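Local structure of TOG array regulator of axonemal microtubules protein 1 (Mus musculus, 5DN7) at residues V162-I165 / C166-S169; Q125-M128 / K129-K133; L180-L183 / S184-A188; L151-H155 / S156-E160. The protein binds microtubules and promotes their polymerization through its HEAT-repeat TOG regions, of which this chain is TOG 2, and takes part in building cilia and setting their length. All blocks are in the same frame, centred on the assembly; numbering follows the deposited sequence. Where two conformers were deposited one is given.

Contact 1 (V162-I165 / C166-S169)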
# COMPACT_ATOMS: atom_id res chain seq x y z
N VAL A 162 3.36 -5.23 -1.04
CA VAL A 162 2.27 -5.59 -0.15
C VAL A 162 2.84 -5.94 1.22
O VAL A 162 2.38 -5.43 2.27
CB VAL A 162 1.46 -6.80 -0.69
CG1 VAL A 162 0.57 -7.37 0.41
CG2 VAL A 162 0.62 -6.38 -1.89
N VAL A 163 3.86 -6.81 1.22
CA VAL A 163 4.46 -7.17 2.49
C VAL A 163 5.08 -5.94 3.20
O VAL A 163 4.90 -5.75 4.41
CB VAL A 163 5.53 -8.26 2.33
CG1 VAL A 163 6.05 -8.71 3.71
CG2 VAL A 163 4.98 -9.43 1.58
N ASN A 164 5.76 -5.08 2.45
CA ASN A 164 6.37 -3.92 3.10
C ASN A 164 5.34 -2.94 3.67
O ASN A 164 5.58 -2.32 4.71
CB ASN A 164 7.29 -3.16 2.13
CG ASN A 164 8.64 -3.85 1.92
OD1 ASN A 164 9.19 -4.48 2.82
ND2 ASN A 164 9.18 -3.71 0.71
N ILE A 165 4.21 -2.81 3.00
CA ILE A 165 3.15 -1.93 3.48
C ILE A 165 2.53 -2.53 4.75
O ILE A 165 2.14 -1.79 5.67
CB ILE A 165 2.07 -1.70 2.38
CG1 ILE A 165 2.65 -0.81 1.28
CG2 ILE A 165 0.82 -1.05 2.94
CD1 ILE A 165 1.80 -0.84 -0.03
N CYS A 166 2.44 -3.86 4.81
CA CYS A 166 2.07 -4.52 6.06
C CYS A 166 3.06 -4.17 7.19
O CYS A 166 2.63 -3.81 8.32
CB CYS A 166 1.97 -6.04 5.87
SG CYS A 166 0.55 -6.52 4.85
N ILE A 167 4.36 -4.26 6.91
CA ILE A 167 5.38 -3.92 7.92
C ILE A 167 5.20 -2.49 8.42
O ILE A 167 5.21 -2.21 9.63
CB ILE A 167 6.80 -4.06 7.37
CG1 ILE A 167 7.10 -5.51 7.00
CG2 ILE A 167 7.85 -3.53 8.40
CD1 ILE A 167 8.36 -5.67 6.15
N CYS A 168 5.02 -1.59 7.47
CA CYS A 168 4.82 -0.20 7.76
C CYS A 168 3.61 0.01 8.71
O CYS A 168 3.69 0.72 9.73
CB CYS A 168 4.64 0.55 6.44
SG CYS A 168 4.29 2.30 6.60
N SER A 169 2.52 -0.65 8.35
CA SER A 169 1.30 -0.66 9.14
C SER A 169 1.53 -1.12 10.59
O SER A 169 1.09 -0.47 11.54
CB SER A 169 0.26 -1.56 8.46
OG SER A 169 -1.06 -1.21 8.83
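The backbone carbonyl of N164 takes the N-H of C168 at 2.9 Å from O to N, one of four successive i to i+4 bonds in which C166, I167, C168 and S169 donate to V162, V163, N164 and I165. All four are close to straight, as expected in the middle of a long regular helix. One turn apart, the side chains of N164 and I167 run alongside each other in the same direction. With chi1 of I167 at -63°, I167 CG1 lies over the preceding turn, 3.4 Å from V163 O, and carries CD1 to within 3.6 Å of N164 OD1. The amide is tied at both ends: OD1 is hydrogen-bonded to the hydroxyl of Y261 and ND2 to the carboxylate of E161, which should restrict its rotation and satisfies both polar atoms of a buried amide. C166 folds back the same way, C166 SG resting 3.3 Å from V162 O. C168 differs, its SG anti to the backbone N (chi1 177°), and packs on M128 of helix 121-138. I165 meets F131 of that helix, V163 and I167 touch A205 of helix 196-213, and V162 and I165 rest on L148 and L147 of helix 140-148. Apolar groups thus reach the partner helix of predicted HEAT 7 and helices of both neighbouring repeats, the layered packing characteristic of a HEAT-repeat solenoid.

Contact 2 (Q125-M128 / K129-K133)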
# COMPACT_ATOMS: atom_id res chain seq x y z
N GLN A 125 7.02 7.17 -2.82
CA GLN A 125 6.68 8.28 -1.93
C GLN A 125 5.17 8.53 -1.97
O GLN A 125 4.48 8.56 -0.92
CB GLN A 125 7.41 9.56 -2.30
CG GLN A 125 8.80 9.70 -1.73
CD GLN A 125 9.54 10.91 -2.28
OE1 GLN A 125 9.03 11.62 -3.15
NE2 GLN A 125 10.76 11.13 -1.79
N GLU A 126 4.66 8.72 -3.19
CA GLU A 126 3.24 9.02 -3.27
C GLU A 126 2.33 7.86 -2.84
O GLU A 126 1.34 8.08 -2.11
CB GLU A 126 2.88 9.48 -4.68
CG GLU A 126 3.62 10.76 -5.07
CD GLU A 126 3.35 11.90 -4.11
OE1 GLU A 126 2.22 11.99 -3.57
OE2 GLU A 126 4.27 12.72 -3.87
N TYR A 127 2.63 6.63 -3.23
CA TYR A 127 1.67 5.60 -2.84
C TYR A 127 1.77 5.26 -1.35
O TYR A 127 0.76 4.87 -0.74
CB TYR A 127 1.75 4.35 -3.72
CG TYR A 127 2.97 3.45 -3.68
CD1 TYR A 127 3.33 2.76 -2.53
CD2 TYR A 127 3.69 3.22 -4.85
CE1 TYR A 127 4.43 1.90 -2.53
CE2 TYR A 127 4.78 2.36 -4.87
CZ TYR A 127 5.14 1.71 -3.71
OH TYR A 127 6.23 0.86 -3.75
N MET A 128 2.93 5.44 -0.74
CA MET A 128 3.02 5.27 0.71
C MET A 128 2.19 6.34 1.43
O MET A 128 1.47 6.03 2.43
CB MET A 128 4.48 5.31 1.20
CG MET A 128 5.32 4.06 0.88
SD MET A 128 4.49 2.48 1.25
CE MET A 128 4.01 2.69 2.99
N LYS A 129 2.26 7.58 0.93
CA LYS A 129 1.36 8.61 1.48
C LYS A 129 -0.10 8.17 1.41
O LYS A 129 -0.85 8.23 2.42
CB LYS A 129 1.52 9.94 0.74
CG LYS A 129 2.81 10.70 1.07
CD LYS A 129 3.01 11.81 0.04
CE LYS A 129 4.27 12.60 0.31
NZ LYS A 129 4.65 13.34 -0.92
N ILE A 130 -0.50 7.69 0.23
CA ILE A 130 -1.89 7.26 0.07
C ILE A 130 -2.27 6.14 1.05
O ILE A 130 -3.26 6.27 1.78
CB ILE A 130 -2.18 6.81 -1.37
CG1 ILE A 130 -2.13 8.03 -2.29
CG2 ILE A 130 -3.56 6.22 -1.46
CD1 ILE A 130 -1.78 7.70 -3.71
N PHE A 131 -1.51 5.06 1.09
CA PHE A 131 -1.85 3.94 1.97
C PHE A 131 -1.90 4.34 3.46
O PHE A 131 -2.75 3.84 4.20
CB PHE A 131 -0.89 2.76 1.77
CG PHE A 131 -1.21 1.91 0.57
CD1 PHE A 131 -2.37 1.16 0.53
CD2 PHE A 131 -0.35 1.86 -0.53
CE1 PHE A 131 -2.68 0.38 -0.58
CE2 PHE A 131 -0.65 1.06 -1.63
CZ PHE A 131 -1.83 0.32 -1.66
N LEU A 132 -0.99 5.23 3.90
CA LEU A 132 -1.02 5.64 5.29
C LEU A 132 -2.24 6.49 5.58
O LEU A 132 -2.86 6.35 6.66
CB LEU A 132 0.26 6.41 5.67
CG LEU A 132 1.47 5.49 5.84
CD1 LEU A 132 2.81 6.25 5.79
CD2 LEU A 132 1.32 4.68 7.12
N LYS A 133 -2.62 7.35 4.64
CA LYS A 133 -3.87 8.10 4.82
C LYS A 133 -5.08 7.14 4.94
O LYS A 133 -5.92 7.27 5.85
CB LYS A 133 -4.07 9.09 3.66
CG LYS A 133 -5.13 10.13 3.94
CD LYS A 133 -4.74 10.96 5.17
CE LYS A 133 -5.75 12.04 5.51
NZ LYS A 133 -5.08 13.12 6.32
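E126 and K129 lie side by side on the helix and point the same way, so that the lysine ammonium meets the carboxylate one turn back. K129 NZ stands 3.0 Å from E126 OE2 in a salt bridge, approaching from above the carboxylate plane, 41° out of it. The two chains reach this meeting by different routes. E126 bends at its second torsion (chi2 -57°), whereas K129 stays extended beyond CG and lays its methylenes along the backbone, with K129 CG 3.4 Å from Q125 O and K129 CD 3.7 Å from E126 OE1.

Y127 and F131 project from successive turns and make an apolar contact, with Y127 CD1 and F131 CD2 4.3 Å apart. F131 CD2 also leans on Y127 O at 3.2 Å. Y127 O accepts the backbone bond from F131 N at 2.9 Å. The phenol end of Y127 is hydrogen-bonded to E161 of helix 156-172. Further along, L132 curls back over the carbonyl of M128, with L132 CG 3.5 Å from M128 O.

M128, F131 and L132 all touch helix 156-172, while I130 lies against V108 and S112 of helix 105-114. The chemistry is therefore divided round the helix: apolar side chains pack within the repeat on one side and against the next repeat on another, and an ion pair runs along a further side. Because the lysine is exposed while the glutamate is buried, the bridge may offset the carboxylate's charge and favour its ionised form.

Contact 3 (L180-L183 / S184-A188)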
# COMPACT_ATOMS: atom_id res chain seq x y z
N LEU A 180 -3.70 -10.33 14.76
CA LEU A 180 -2.36 -10.79 14.43
C LEU A 180 -2.27 -12.25 13.94
O LEU A 180 -1.45 -12.52 13.07
CB LEU A 180 -1.42 -10.56 15.61
CG LEU A 180 -1.22 -9.12 16.06
CD1 LEU A 180 -0.43 -9.13 17.32
CD2 LEU A 180 -0.52 -8.27 14.99
N PRO A 181 -3.06 -13.18 14.52
CA PRO A 181 -3.10 -14.53 13.92
C PRO A 181 -3.52 -14.51 12.45
O PRO A 181 -2.88 -15.13 11.60
CB PRO A 181 -4.16 -15.26 14.77
CG PRO A 181 -4.06 -14.61 16.10
CD PRO A 181 -3.73 -13.15 15.84
N LYS A 182 -4.59 -13.79 12.17
CA LYS A 182 -5.10 -13.71 10.82
C LYS A 182 -4.01 -13.18 9.92
O LYS A 182 -3.71 -13.76 8.88
CB LYS A 182 -6.35 -12.83 10.75
CG LYS A 182 -7.00 -12.80 9.37
CD LYS A 182 -8.35 -12.05 9.39
CE LYS A 182 -8.15 -10.54 9.53
NZ LYS A 182 -9.45 -9.78 9.53
N LEU A 183 -3.39 -12.10 10.38
CA LEU A 183 -2.34 -11.42 9.65
C LEU A 183 -1.20 -12.39 9.33
O LEU A 183 -0.79 -12.51 8.18
CB LEU A 183 -1.84 -10.22 10.46
CG LEU A 183 -1.18 -9.06 9.71
CD1 LEU A 183 -1.99 -8.67 8.48
CD2 LEU A 183 -1.05 -7.87 10.67
N SER A 184 -0.72 -13.12 10.33
CA SER A 184 0.40 -14.01 10.09
C SER A 184 0.04 -15.17 9.15
O SER A 184 0.89 -15.65 8.40
CB SER A 184 0.95 -14.55 11.39
OG SER A 184 -0.03 -15.27 12.09
N PHE A 185 -1.21 -15.62 9.19
CA PHE A 185 -1.64 -16.67 8.26
C PHE A 185 -1.74 -16.13 6.85
O PHE A 185 -1.46 -16.84 5.89
CB PHE A 185 -2.98 -17.28 8.69
CG PHE A 185 -2.84 -18.39 9.69
CD1 PHE A 185 -2.31 -18.15 10.94
CD2 PHE A 185 -3.26 -19.66 9.38
CE1 PHE A 185 -2.18 -19.17 11.87
CE2 PHE A 185 -3.14 -20.68 10.31
CZ PHE A 185 -2.59 -20.43 11.55
N ASP A 186 -2.16 -14.88 6.73
CA ASP A 186 -2.26 -14.23 5.43
C ASP A 186 -0.87 -13.94 4.86
O ASP A 186 -0.69 -13.88 3.64
CB ASP A 186 -3.06 -12.92 5.51
CG ASP A 186 -4.57 -13.15 5.62
OD1 ASP A 186 -5.06 -14.27 5.33
OD2 ASP A 186 -5.29 -12.18 5.97
N LEU A 187 0.12 -13.76 5.73
CA LEU A 187 1.46 -13.36 5.28
C LEU A 187 2.39 -14.55 5.09
O LEU A 187 3.36 -14.46 4.36
CB LEU A 187 2.10 -12.38 6.28
CG LEU A 187 1.70 -10.91 6.17
CD1 LEU A 187 2.34 -10.15 7.32
CD2 LEU A 187 2.15 -10.31 4.83
N ALA A 188 2.08 -15.66 5.75
CA ALA A 188 2.92 -16.85 5.67
C ALA A 188 3.23 -17.35 4.24
O ALA A 188 4.31 -17.88 4.02
CB ALA A 188 2.29 -17.97 6.49
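P181 O is gripped by two donors, the hydroxyl of S184 at 2.9 Å from OG and the backbone N of F185 at 3.0 Å. The N-H...O bond from F185 is moderately straight (157°) and the hydroxyl arrives much more obliquely, with a C=O...OG angle of 115°. The serine can bend back in this way because its OG sits between the backbone N and the carbonyl carbon (chi1 60°), turned toward the preceding turn of its own helix. P181 O also lies at the edge of the F185 ring, near its plane, with F185 CD1 3.1 Å from it.

Next to this group, K182 and D186 run side by side in the same direction, and K182 CG comes 3.9 Å from D186 OD2. Their charged ends stay apart, K182 NZ being 6.0 Å from D186 OD2, too far for a salt bridge, so any attraction is probably weak and long-range. On a further side L183 and L187 meet loosely, with L183 CG 4.4 Å from L187 CD1. The backbone bond between these two, from L187 N to L183 O, is weak.

Helix 180-187, in the predicted HEAT 8, packs against three others. L183 and L187 rest on L148 of helix 140-148, whereas L180 and S184 share L209 of helix 196-213. P181, S184 and F185 face helix 219-226 through V220, L221 and A224, which places this short helix between its neighbours in the solenoid.

Contact 4 (L151-H155 / S156-E160)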
# COMPACT_ATOMS: atom_id res chain seq x y z
N LEU A 151 -1.40 -10.66 -2.69
CA LEU A 151 -0.29 -11.61 -2.63
C LEU A 151 -0.37 -12.67 -3.73
O LEU A 151 0.57 -13.43 -3.92
CB LEU A 151 -0.23 -12.30 -1.28
CG LEU A 151 0.49 -11.51 -0.19
CD1 LEU A 151 0.69 -12.41 1.03
CD2 LEU A 151 1.83 -10.93 -0.69
N LYS A 152 -1.50 -12.75 -4.43
CA LYS A 152 -1.60 -13.68 -5.55
C LYS A 152 -1.32 -12.95 -6.88
O LYS A 152 -1.50 -13.52 -7.94
CB LYS A 152 -2.98 -14.36 -5.58
CG LYS A 152 -4.16 -13.45 -5.90
CD LYS A 152 -5.46 -14.26 -6.04
CE LYS A 152 -6.18 -14.47 -4.71
NZ LYS A 152 -6.36 -13.19 -3.92
N HIS A 153 -0.86 -11.72 -6.81
CA HIS A 153 -0.53 -10.94 -7.99
C HIS A 153 0.66 -11.49 -8.74
O HIS A 153 1.61 -11.93 -8.14
CB HIS A 153 -0.33 -9.49 -7.65
CG HIS A 153 -0.38 -8.57 -8.80
ND1 HIS A 153 0.60 -8.46 -9.66
CD2 HIS A 153 -1.33 -7.67 -9.19
CE1 HIS A 153 0.28 -7.57 -10.56
NE2 HIS A 153 -0.91 -7.09 -10.27
N LYS A 154 0.61 -11.49 -10.06
CA LYS A 154 1.71 -12.09 -10.83
C LYS A 154 3.02 -11.27 -10.86
O LYS A 154 4.08 -11.80 -11.20
CB LYS A 154 1.27 -12.39 -12.26
CG LYS A 154 1.11 -11.18 -13.17
CD LYS A 154 0.91 -11.68 -14.59
CE LYS A 154 0.72 -10.56 -15.58
NZ LYS A 154 0.39 -11.14 -16.91
N HIS A 155 2.96 -9.99 -10.52
CA HIS A 155 4.20 -9.20 -10.47
C HIS A 155 4.82 -9.29 -9.07
O HIS A 155 4.20 -8.91 -8.08
CB HIS A 155 3.94 -7.74 -10.85
CG HIS A 155 5.16 -7.02 -11.34
ND1 HIS A 155 6.32 -6.91 -10.59
CD2 HIS A 155 5.41 -6.36 -12.50
CE1 HIS A 155 7.22 -6.23 -11.27
NE2 HIS A 155 6.69 -5.87 -12.43
N SER A 156 6.04 -9.83 -8.97
CA SER A 156 6.66 -10.01 -7.67
C SER A 156 6.96 -8.69 -6.91
O SER A 156 7.03 -8.70 -5.66
CB SER A 156 7.94 -10.84 -7.81
OG SER A 156 8.88 -10.22 -8.67
N ARG A 157 7.10 -7.56 -7.60
CA ARG A 157 7.28 -6.31 -6.86
C ARG A 157 5.99 -5.90 -6.15
O ARG A 157 6.03 -5.31 -5.06
CB ARG A 157 7.76 -5.16 -7.75
CG ARG A 157 8.15 -3.93 -6.91
CD ARG A 157 8.59 -2.73 -7.74
NE ARG A 157 7.96 -1.51 -7.26
CZ ARG A 157 8.37 -0.81 -6.21
NH1 ARG A 157 9.44 -1.21 -5.52
NH2 ARG A 157 7.73 0.30 -5.85
N VAL A 158 4.84 -6.23 -6.74
CA VAL A 158 3.56 -6.00 -6.09
C VAL A 158 3.51 -6.78 -4.79
O VAL A 158 3.18 -6.22 -3.75
CB VAL A 158 2.37 -6.41 -6.99
CG1 VAL A 158 1.06 -6.47 -6.19
CG2 VAL A 158 2.24 -5.45 -8.15
N ARG A 159 3.87 -8.06 -4.84
CA ARG A 159 3.86 -8.91 -3.65
C ARG A 159 4.81 -8.36 -2.57
O ARG A 159 4.45 -8.24 -1.38
CB ARG A 159 4.23 -10.35 -4.03
CG ARG A 159 3.30 -10.94 -5.14
CD ARG A 159 3.28 -12.45 -5.17
NE ARG A 159 4.59 -13.04 -5.42
CZ ARG A 159 5.16 -13.16 -6.63
NH1 ARG A 159 4.53 -12.70 -7.71
NH2 ARG A 159 6.36 -13.73 -6.75
N GLU A 160 6.03 -8.03 -3.01
CA GLU A 160 7.05 -7.46 -2.14
C GLU A 160 6.54 -6.22 -1.38
O GLU A 160 6.65 -6.14 -0.17
CB GLU A 160 8.29 -7.11 -2.94
CG GLU A 160 9.53 -6.88 -2.07
CD GLU A 160 10.69 -6.17 -2.80
OE1 GLU A 160 10.80 -6.26 -4.05
OE2 GLU A 160 11.49 -5.51 -2.10
O HOH W 1 5.38 -13.98 -10.44
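The chain leaves a short 3-10 segment at 151-152, passes through a loop and enters helix 156-172 with H155 as its N-cap. ND1 of H155 accepts the N-H of R157 at 3.2 Å, the donor lying in the ring plane, while H155 O receives weak bonds from the N atoms of V158 and R159. A second imidazole steadies the loop: H153 ND1 accepts from H155 N at 2.9 Å. The H153 ring is covered on one face by V158, whose CG2 lies 3.9 Å from the ring centroid, 17° off the normal, in a CH-pi contact.

R159 folds back over the loop, bent at chi3 (-60°). R159 NH1 donates to H153 O at 3.1 Å, with that oxygen in the guanidinium plane, and a water links NH1 to K154 O. R159 CD meanwhile lies 3.1 Å from L151 O.

A salt bridge from NE of R159 to D193 carries this hold to the loop before helix 196-213. The capped turn thus joins helix 140-148 to helix 156-172, with R159 set against S194 and K195, and S156 against K195, in the loop before helix 196-213.

Going from the N terminus, contact 2 comes first, within helix 121-138, followed by contact 4 at the start of helix 156-172, contact 1 further along that helix and contact 3 on helix 180-187. All four are local and in series; none nests in or crosses another. Contact 4 alone spans a loop, closing the turn after helix 140-148. Contacts 1 and 2 pack directly, C168 SG lying 3.8 Å from L132 CD2. L151 of contact 4 reaches both V162 of contact 1 and D186 of contact 3. Contacts 2 and 3 remain about 13 Å apart at their nearest atoms, with contact 1 touching each, so predicted HEAT repeats 6, 7 and 8 are joined.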